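Local coordinates for uncharacterized protein PH0987 (Pyrococcus horikoshii, PDB 2PHC) that is of uncharacterised function but has a carboxyltransferase domain and is probably an ATP-binding hydrolase, at residues Ile23-Ile34 with Leu45-Leu53; Pro98-Leu109 with Arg143-Arg153. All coordinates share one frame; numbering follows the deposited sequence.

Contact 1: Ile23-Ile34 with Leu45-Leu53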
# COMPACT_ATOMS: atom_id res chain seq x y z
N ILE A 23 -2.24 -7.70 -2.01
CA ILE A 23 -2.81 -9.02 -2.27
C ILE A 23 -2.42 -10.38 -1.69
O ILE A 23 -3.30 -11.16 -1.27
CB ILE A 23 -3.32 -9.15 -3.70
CG1 ILE A 23 -4.12 -7.90 -4.00
CG2 ILE A 23 -4.27 -10.44 -3.88
CD1 ILE A 23 -4.94 -8.02 -5.14
N ASN A 24 -1.13 -10.62 -1.64
CA ASN A 24 -0.56 -11.72 -0.94
C ASN A 24 -0.82 -11.57 0.55
O ASN A 24 -1.24 -12.54 1.18
CB ASN A 24 0.96 -11.95 -1.30
CG ASN A 24 1.46 -13.28 -0.76
OD1 ASN A 24 1.79 -13.37 0.45
ND2 ASN A 24 1.41 -14.35 -1.59
N ASP A 25 -0.65 -10.37 1.11
CA ASP A 25 -0.84 -10.18 2.54
C ASP A 25 -2.30 -10.09 3.02
O ASP A 25 -2.62 -10.52 4.18
CB ASP A 25 -0.09 -9.01 3.06
CG ASP A 25 0.03 -9.05 4.56
OD1 ASP A 25 0.74 -9.96 5.06
OD2 ASP A 25 -0.58 -8.17 5.25
N ARG A 26 -3.17 -9.55 2.18
CA ARG A 26 -4.62 -9.67 2.40
C ARG A 26 -5.07 -11.14 2.57
O ARG A 26 -5.76 -11.47 3.53
CB ARG A 26 -5.42 -8.98 1.33
CG ARG A 26 -5.20 -7.44 1.27
CD ARG A 26 -6.39 -6.80 0.43
NE ARG A 26 -6.19 -5.34 0.23
CZ ARG A 26 -6.83 -4.37 0.91
NH1 ARG A 26 -7.75 -4.71 1.84
NH2 ARG A 26 -6.57 -3.07 0.66
N VAL A 27 -4.69 -12.00 1.61
CA VAL A 27 -4.94 -13.43 1.62
C VAL A 27 -4.48 -13.97 2.92
O VAL A 27 -5.28 -14.51 3.68
CB VAL A 27 -4.26 -14.16 0.42
CG1 VAL A 27 -4.35 -15.65 0.54
CG2 VAL A 27 -4.86 -13.71 -0.90
N HIS A 28 -3.20 -13.78 3.21
CA HIS A 28 -2.60 -14.30 4.43
C HIS A 28 -3.29 -13.74 5.73
O HIS A 28 -3.57 -14.48 6.63
CB HIS A 28 -1.12 -14.01 4.43
CG HIS A 28 -0.42 -14.49 5.65
ND1 HIS A 28 0.35 -13.64 6.45
CD2 HIS A 28 -0.29 -15.73 6.18
CE1 HIS A 28 0.86 -14.34 7.45
NE2 HIS A 28 0.46 -15.60 7.32
N SER A 29 -3.55 -12.45 5.79
CA SER A 29 -4.20 -11.80 6.93
C SER A 29 -5.62 -12.31 7.13
O SER A 29 -6.03 -12.46 8.23
CB SER A 29 -4.28 -10.30 6.66
OG SER A 29 -3.02 -9.77 6.57
N LEU A 30 -6.34 -12.55 6.06
CA LEU A 30 -7.64 -13.08 6.10
C LEU A 30 -7.62 -14.51 6.60
O LEU A 30 -8.50 -14.86 7.40
CB LEU A 30 -8.26 -12.99 4.70
CG LEU A 30 -9.66 -13.53 4.41
CD1 LEU A 30 -10.80 -13.21 5.41
CD2 LEU A 30 -10.06 -13.15 3.00
N ALA A 31 -6.67 -15.31 6.17
CA ALA A 31 -6.59 -16.66 6.62
C ALA A 31 -6.29 -16.70 8.07
O ALA A 31 -6.92 -17.39 8.78
CB ALA A 31 -5.59 -17.42 5.89
N LYS A 32 -5.33 -15.92 8.47
CA LYS A 32 -5.15 -15.61 9.85
C LYS A 32 -6.37 -15.13 10.66
O LYS A 32 -6.44 -15.43 11.79
CB LYS A 32 -3.88 -14.81 10.11
CG LYS A 32 -2.59 -15.56 9.81
CD LYS A 32 -1.91 -16.18 11.00
CE LYS A 32 -1.01 -17.30 10.63
NZ LYS A 32 0.02 -17.60 11.61
N ALA A 33 -7.33 -14.43 10.05
CA ALA A 33 -8.41 -13.73 10.79
C ALA A 33 -9.34 -14.90 11.03
O ALA A 33 -9.89 -15.11 12.13
CB ALA A 33 -9.11 -12.66 9.90
N ILE A 34 -9.50 -15.72 10.00
CA ILE A 34 -10.30 -16.89 10.16
C ILE A 34 -9.79 -17.87 11.15
O ILE A 34 -10.58 -18.44 11.86
CB ILE A 34 -10.58 -17.61 8.83
CG1 ILE A 34 -11.43 -16.69 7.97
CG2 ILE A 34 -11.32 -18.97 9.05
CD1 ILE A 34 -11.48 -17.25 6.59
N LEU A 45 -8.09 -24.38 4.71
CA LEU A 45 -7.88 -23.06 4.12
C LEU A 45 -6.66 -23.21 3.18
O LEU A 45 -5.63 -23.67 3.58
CB LEU A 45 -7.53 -22.02 5.25
CG LEU A 45 -8.63 -21.49 6.18
CD1 LEU A 45 -8.00 -20.54 7.12
CD2 LEU A 45 -9.77 -20.82 5.40
N VAL A 46 -6.79 -22.79 1.94
CA VAL A 46 -5.72 -22.97 0.95
C VAL A 46 -5.56 -21.59 0.38
O VAL A 46 -6.38 -21.15 -0.40
CB VAL A 46 -6.13 -24.02 -0.21
CG1 VAL A 46 -4.92 -24.42 -1.05
CG2 VAL A 46 -6.86 -25.32 0.38
N PRO A 47 -4.58 -20.84 0.87
CA PRO A 47 -4.28 -19.53 0.27
C PRO A 47 -3.75 -19.72 -1.14
O PRO A 47 -3.06 -20.68 -1.35
CB PRO A 47 -3.22 -18.94 1.22
CG PRO A 47 -2.53 -20.16 1.86
CD PRO A 47 -3.71 -21.11 2.05
N ALA A 48 -4.02 -18.83 -2.10
CA ALA A 48 -3.29 -18.76 -3.38
C ALA A 48 -2.90 -17.34 -3.48
O ALA A 48 -3.30 -16.58 -2.58
CB ALA A 48 -4.19 -19.23 -4.62
N TYR A 49 -2.22 -16.91 -4.56
CA TYR A 49 -1.68 -15.55 -4.66
C TYR A 49 -2.67 -14.39 -4.64
O TYR A 49 -2.34 -13.29 -4.21
CB TYR A 49 -0.78 -15.42 -5.90
CG TYR A 49 -1.58 -15.40 -7.21
CD1 TYR A 49 -1.89 -14.21 -7.84
CD2 TYR A 49 -2.07 -16.59 -7.79
CE1 TYR A 49 -2.66 -14.19 -9.02
CE2 TYR A 49 -2.84 -16.56 -8.95
CZ TYR A 49 -3.11 -15.34 -9.56
OH TYR A 49 -3.85 -15.25 -10.73
N SER A 50 -3.86 -14.60 -5.20
CA SER A 50 -4.95 -13.63 -5.13
C SER A 50 -6.26 -14.28 -4.71
O SER A 50 -7.27 -13.79 -5.05
CB SER A 50 -5.15 -12.86 -6.45
OG SER A 50 -5.27 -13.76 -7.55
N SER A 51 -6.24 -15.39 -3.97
CA SER A 51 -7.50 -15.93 -3.44
C SER A 51 -7.32 -16.84 -2.22
O SER A 51 -6.24 -17.35 -1.98
CB SER A 51 -8.20 -16.71 -4.52
OG SER A 51 -7.26 -17.60 -5.11
N LEU A 52 -8.38 -17.11 -1.49
CA LEU A 52 -8.35 -18.09 -0.45
C LEU A 52 -9.47 -19.05 -0.54
O LEU A 52 -10.58 -18.69 -0.52
CB LEU A 52 -8.35 -17.44 0.90
CG LEU A 52 -8.48 -18.25 2.15
CD1 LEU A 52 -7.23 -18.92 2.43
CD2 LEU A 52 -8.78 -17.31 3.19
N LEU A 53 -9.13 -20.31 -0.61
CA LEU A 53 -10.09 -21.36 -0.64
C LEU A 53 -10.48 -21.81 0.74
O LEU A 53 -9.66 -22.01 1.57
CB LEU A 53 -9.63 -22.50 -1.52
CG LEU A 53 -10.63 -23.60 -1.79
CD1 LEU A 53 -11.73 -23.17 -2.61
CD2 LEU A 53 -9.98 -24.78 -2.33
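Leu30, whose CG rests 4.1 Å from Leu52 CD2, has a carbonyl oxygen gripped twice: Ile34 N and Ala33 N each donate to Leu30 O at 2.9 Å. These bonds belong to the helix alone. Between helix 23-34 and the hairpin 45-53 there is no hydrogen bond; apolar helix side chains lie on the side chains and backbone of both strands and on the turn that joins them. Val27 makes the broadest contact. Its CG1 lies anti to the backbone N (chi1 172°), which drops that methyl onto the hairpin, 3.5 Å from Pro47 CB and 3.4 Å from Ala48 O, while CG2 stays over the turn near Ser51 N. The valine and the proline meet at about a right angle. Beneath Val27 the hairpin is closed by a type I turn from Ala48 to Ser51, with Ala48 N donating to Ser51 O at 2.7 Å. One helical turn toward the N terminus, Ile23 CG2 presses rather tightly against Ser50 CA at 3.5 Å. Toward the other end the leucines divide the work by branch: Leu45 sends CD1 to the methyl of Ala31 and CD2 to Ile34 CD1, and Leu52 sets CD1 against Ala31 CB (4.1 Å). Ala31, with its small side chain, thus receives both strands. The helix runs nearly antiparallel to strand 45-48 (169°) and is inclined by 29° to strand 51-53. Tyr49, beside the turn, has its hydroxyl hydrogen-bonded to Asp17. Leu30 from the helix and Leu52 from the sheet both also pack on Ile13 of strand 10-14, the neighbour of strand 51-56 in the four-stranded antiparallel sheet, and another flank of the helix, at Ser29 and Ala33, lies against Glu77 of helix 63-82.

Contact 2: Pro98-Leu109 with Arg143-Arg153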
# COMPACT_ATOMS: atom_id res chain seq x y z
N PRO A 98 10.47 16.72 -10.59
CA PRO A 98 11.34 16.88 -11.79
C PRO A 98 11.76 15.61 -12.51
O PRO A 98 12.11 15.62 -13.72
CB PRO A 98 12.58 17.58 -11.22
CG PRO A 98 12.42 17.57 -9.73
CD PRO A 98 10.99 17.45 -9.43
N ASP A 99 11.73 14.51 -11.80
CA ASP A 99 12.38 13.33 -12.25
C ASP A 99 11.36 12.33 -12.79
O ASP A 99 11.70 11.25 -13.13
CB ASP A 99 13.15 12.73 -11.10
CG ASP A 99 14.31 13.57 -10.63
OD1 ASP A 99 15.07 14.05 -11.44
OD2 ASP A 99 14.49 13.72 -9.44
N ILE A 100 10.10 12.70 -12.86
CA ILE A 100 9.07 11.74 -13.22
C ILE A 100 9.14 11.31 -14.65
O ILE A 100 8.78 10.24 -15.00
CB ILE A 100 7.66 12.20 -12.84
CG1 ILE A 100 6.69 11.04 -12.81
CG2 ILE A 100 7.15 13.28 -13.76
CD1 ILE A 100 5.39 11.38 -12.27
N GLU A 101 9.63 12.18 -15.49
CA GLU A 101 9.73 11.86 -16.90
C GLU A 101 10.78 10.84 -17.12
O GLU A 101 10.61 9.95 -17.95
CB GLU A 101 9.91 13.15 -17.78
CG GLU A 101 8.70 14.18 -17.70
CD GLU A 101 8.92 15.31 -16.60
OE1 GLU A 101 9.82 15.22 -15.70
OE2 GLU A 101 8.17 16.31 -16.65
N PHE A 102 11.90 10.94 -16.40
CA PHE A 102 12.97 9.92 -16.54
C PHE A 102 12.51 8.57 -15.96
O PHE A 102 12.93 7.45 -16.43
CB PHE A 102 14.23 10.42 -15.83
CG PHE A 102 15.33 9.39 -15.73
CD1 PHE A 102 16.46 9.44 -16.56
CD2 PHE A 102 15.25 8.36 -14.76
CE1 PHE A 102 17.43 8.50 -16.46
CE2 PHE A 102 16.22 7.38 -14.73
CZ PHE A 102 17.33 7.45 -15.53
N VAL A 103 11.68 8.62 -14.92
CA VAL A 103 11.19 7.36 -14.27
C VAL A 103 10.35 6.58 -15.26
O VAL A 103 10.56 5.42 -15.43
CB VAL A 103 10.31 7.58 -13.00
CG1 VAL A 103 9.67 6.21 -12.58
CG2 VAL A 103 11.14 8.19 -11.88
N ALA A 104 9.40 7.30 -15.88
CA ALA A 104 8.56 6.83 -16.98
C ALA A 104 9.43 6.26 -18.07
O ALA A 104 9.43 5.09 -18.39
CB ALA A 104 7.81 8.04 -17.49
N GLN A 105 10.29 7.09 -18.59
CA GLN A 105 11.07 6.70 -19.74
C GLN A 105 11.98 5.57 -19.46
O GLN A 105 12.08 4.68 -20.30
CB GLN A 105 11.81 7.95 -20.25
CG GLN A 105 12.97 7.68 -21.21
CD GLN A 105 13.10 8.79 -22.25
OE1 GLN A 105 12.88 10.00 -21.92
NE2 GLN A 105 13.42 8.38 -23.53
N TYR A 106 12.67 5.55 -18.30
CA TYR A 106 13.56 4.38 -17.91
C TYR A 106 12.74 3.08 -17.84
O TYR A 106 13.23 2.00 -17.98
CB TYR A 106 14.24 4.71 -16.54
CG TYR A 106 15.28 3.74 -16.02
CD1 TYR A 106 16.62 4.00 -16.21
CD2 TYR A 106 14.94 2.57 -15.28
CE1 TYR A 106 17.62 3.13 -15.75
CE2 TYR A 106 15.99 1.70 -14.75
CZ TYR A 106 17.30 2.01 -15.03
OH TYR A 106 18.37 1.24 -14.65
N ASN A 107 11.43 3.19 -17.69
CA ASN A 107 10.61 1.96 -17.50
C ASN A 107 9.63 1.72 -18.61
O ASN A 107 9.05 0.65 -18.67
CB ASN A 107 9.91 2.00 -16.11
CG ASN A 107 10.90 1.85 -15.00
OD1 ASN A 107 11.58 0.83 -14.93
ND2 ASN A 107 11.10 2.91 -14.23
N GLY A 108 9.45 2.70 -19.49
CA GLY A 108 8.85 2.45 -20.81
C GLY A 108 7.39 2.69 -20.60
O GLY A 108 6.57 1.95 -21.12
N LEU A 109 7.07 3.78 -19.91
CA LEU A 109 5.70 4.09 -19.57
C LEU A 109 5.47 5.57 -19.80
O LEU A 109 6.41 6.35 -19.90
CB LEU A 109 5.43 3.79 -18.06
CG LEU A 109 5.64 2.40 -17.41
CD1 LEU A 109 5.85 2.48 -15.87
CD2 LEU A 109 4.49 1.40 -17.74
N ARG A 143 7.53 -2.13 -11.65
CA ARG A 143 7.51 -1.55 -12.96
C ARG A 143 7.95 -0.11 -12.96
O ARG A 143 8.21 0.45 -14.05
CB ARG A 143 6.11 -1.66 -13.57
CG ARG A 143 5.73 -3.07 -14.01
CD ARG A 143 4.25 -3.03 -14.45
NE ARG A 143 3.31 -2.91 -13.33
CZ ARG A 143 2.02 -2.56 -13.44
NH1 ARG A 143 1.49 -2.23 -14.63
NH2 ARG A 143 1.26 -2.50 -12.35
N ILE A 144 7.92 0.51 -11.78
CA ILE A 144 8.47 1.87 -11.62
C ILE A 144 9.84 1.98 -10.90
O ILE A 144 10.30 3.07 -10.64
CB ILE A 144 7.44 2.85 -11.10
CG1 ILE A 144 6.90 2.42 -9.74
CG2 ILE A 144 6.31 2.98 -12.11
CD1 ILE A 144 6.23 3.58 -9.07
N ALA A 145 10.49 0.83 -10.69
CA ALA A 145 11.83 0.74 -10.10
C ALA A 145 12.83 1.65 -10.87
O ALA A 145 12.86 1.59 -12.11
CB ALA A 145 12.30 -0.73 -10.11
N THR A 146 13.63 2.48 -10.19
CA THR A 146 14.54 3.43 -10.88
C THR A 146 15.69 3.77 -10.00
O THR A 146 15.48 4.29 -8.86
CB THR A 146 13.85 4.79 -11.29
OG1 THR A 146 12.62 4.51 -11.97
CG2 THR A 146 14.75 5.61 -12.25
N PRO A 147 16.93 3.57 -10.52
CA PRO A 147 18.14 3.88 -9.70
C PRO A 147 18.22 5.35 -9.38
O PRO A 147 17.54 6.09 -10.01
CB PRO A 147 19.32 3.40 -10.56
CG PRO A 147 18.81 3.52 -11.99
CD PRO A 147 17.30 3.08 -11.87
N ARG A 148 18.95 5.73 -8.32
CA ARG A 148 19.17 7.11 -7.83
C ARG A 148 19.94 8.03 -8.84
O ARG A 148 20.57 7.54 -9.79
CB ARG A 148 20.08 7.03 -6.56
CG ARG A 148 19.37 6.54 -5.29
CD ARG A 148 20.45 5.89 -4.40
NE ARG A 148 19.94 5.24 -3.15
CZ ARG A 148 19.45 4.00 -3.05
NH1 ARG A 148 19.37 3.17 -4.06
NH2 ARG A 148 19.08 3.57 -1.90
N LEU A 149 19.95 9.33 -8.57
CA LEU A 149 20.74 10.24 -9.37
C LEU A 149 22.20 9.86 -9.18
O LEU A 149 22.58 9.27 -8.15
CB LEU A 149 20.47 11.69 -9.02
CG LEU A 149 19.09 12.34 -9.32
CD1 LEU A 149 19.13 13.63 -8.66
CD2 LEU A 149 18.90 12.60 -10.70
N GLU A 150 23.01 10.15 -10.20
CA GLU A 150 24.41 9.82 -10.09
C GLU A 150 25.07 10.70 -9.02
O GLU A 150 25.95 10.27 -8.27
CB GLU A 150 25.11 9.82 -11.49
CG GLU A 150 26.20 8.69 -11.73
CD GLU A 150 25.94 7.20 -11.19
OE1 GLU A 150 25.17 6.42 -11.85
OE2 GLU A 150 26.60 6.78 -10.17
N LYS A 151 24.58 11.91 -8.89
CA LYS A 151 25.00 12.78 -7.84
C LYS A 151 23.75 13.35 -7.22
O LYS A 151 22.91 13.91 -7.92
CB LYS A 151 25.61 13.88 -8.59
CD LYS A 151 25.52 16.55 -8.73
CE LYS A 151 24.54 17.66 -9.16
NZ LYS A 151 24.86 18.30 -10.51
N PRO A 152 23.66 13.30 -5.89
CA PRO A 152 22.57 13.88 -5.08
C PRO A 152 22.34 15.38 -5.26
O PRO A 152 23.31 16.11 -5.36
CB PRO A 152 23.03 13.63 -3.65
CG PRO A 152 24.04 12.52 -3.75
CD PRO A 152 24.67 12.60 -5.09
N ARG A 153 21.08 15.82 -5.23
CA ARG A 153 20.71 17.18 -5.07
C ARG A 153 21.03 17.67 -3.67
O ARG A 153 21.07 16.85 -2.72
CB ARG A 153 19.20 17.36 -5.29
CG ARG A 153 18.77 17.16 -6.71
CD ARG A 153 17.41 17.71 -6.92
NE ARG A 153 17.08 17.52 -8.33
CZ ARG A 153 16.44 16.47 -8.80
NH1 ARG A 153 16.01 15.52 -7.93
NH2 ARG A 153 16.23 16.37 -10.12
O HOH W 1 8.37 -1.27 -16.61
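A Schellman motif ends helix 100-107 where it packs on the long loop 143-153, in the part of the chain that belongs to the cyclophilin-like clan. Gly108, with positive phi, is its C-prime residue, and Leu109 N returns to Ala104 O. Just before it, Asn107 ties helix to loop: ND2 donates to Ala145 O at 3.1 Å, lying above the carbonyl plane of Ala145, and to Val103 O within the helix at 2.8 Å; a weak third bond goes to Thr146 OG1. Thr146 works with two branches. With OG1 beside the backbone N (chi1 -49°), CG2 falls anti to that nitrogen and meets the edge of the Phe102 ring in its plane, 3.4 Å from CE2, and also sits over a face of the Tyr106 ring. Pro147 covers that same ring by its CD, 3.3 Å from Tyr106 CZ. Arg180 of strand 180-184 makes a cation-pi contact with Phe102 and bonds to Pro147 O. At the far end Arg153, extended from CG to NE, grips Asp99 end-on in a salt bridge, NH2 to OD1 at 2.9 Å and NH1 to OD2 at 2.8 Å, the carboxylate and guanidinium being nearly coplanar (27°). Pro98 CG and Leu149 CD1 lie over opposite faces of that guanidinium. At the Asn107 end a water donates to Asn107 O and to Arg143 O, the latter at 3.1 Å.

Contacts 1 and 2 come in series along the chain, with contact 1 complete before contact 2 begins. Their centres are 34 Å apart, on opposite sides of the chain's centre, and their nearest atoms stay about 11 Å from each other. Each is associated with a different sheet: contact 1 seats helix 21-37 on the four-stranded antiparallel sheet, whereas contact 2 packs helix 100-107 and a loop beside the seven-stranded mixed sheet, near strands 160-164 and 180-184. Helix 63-82 and strand 85-92 follow contact 1 and lead to contact 2. The two thus lie in separate parts of one carboxyltransferase family region, each packing a helix in its own part of the fold, without sharing a helix or a strand.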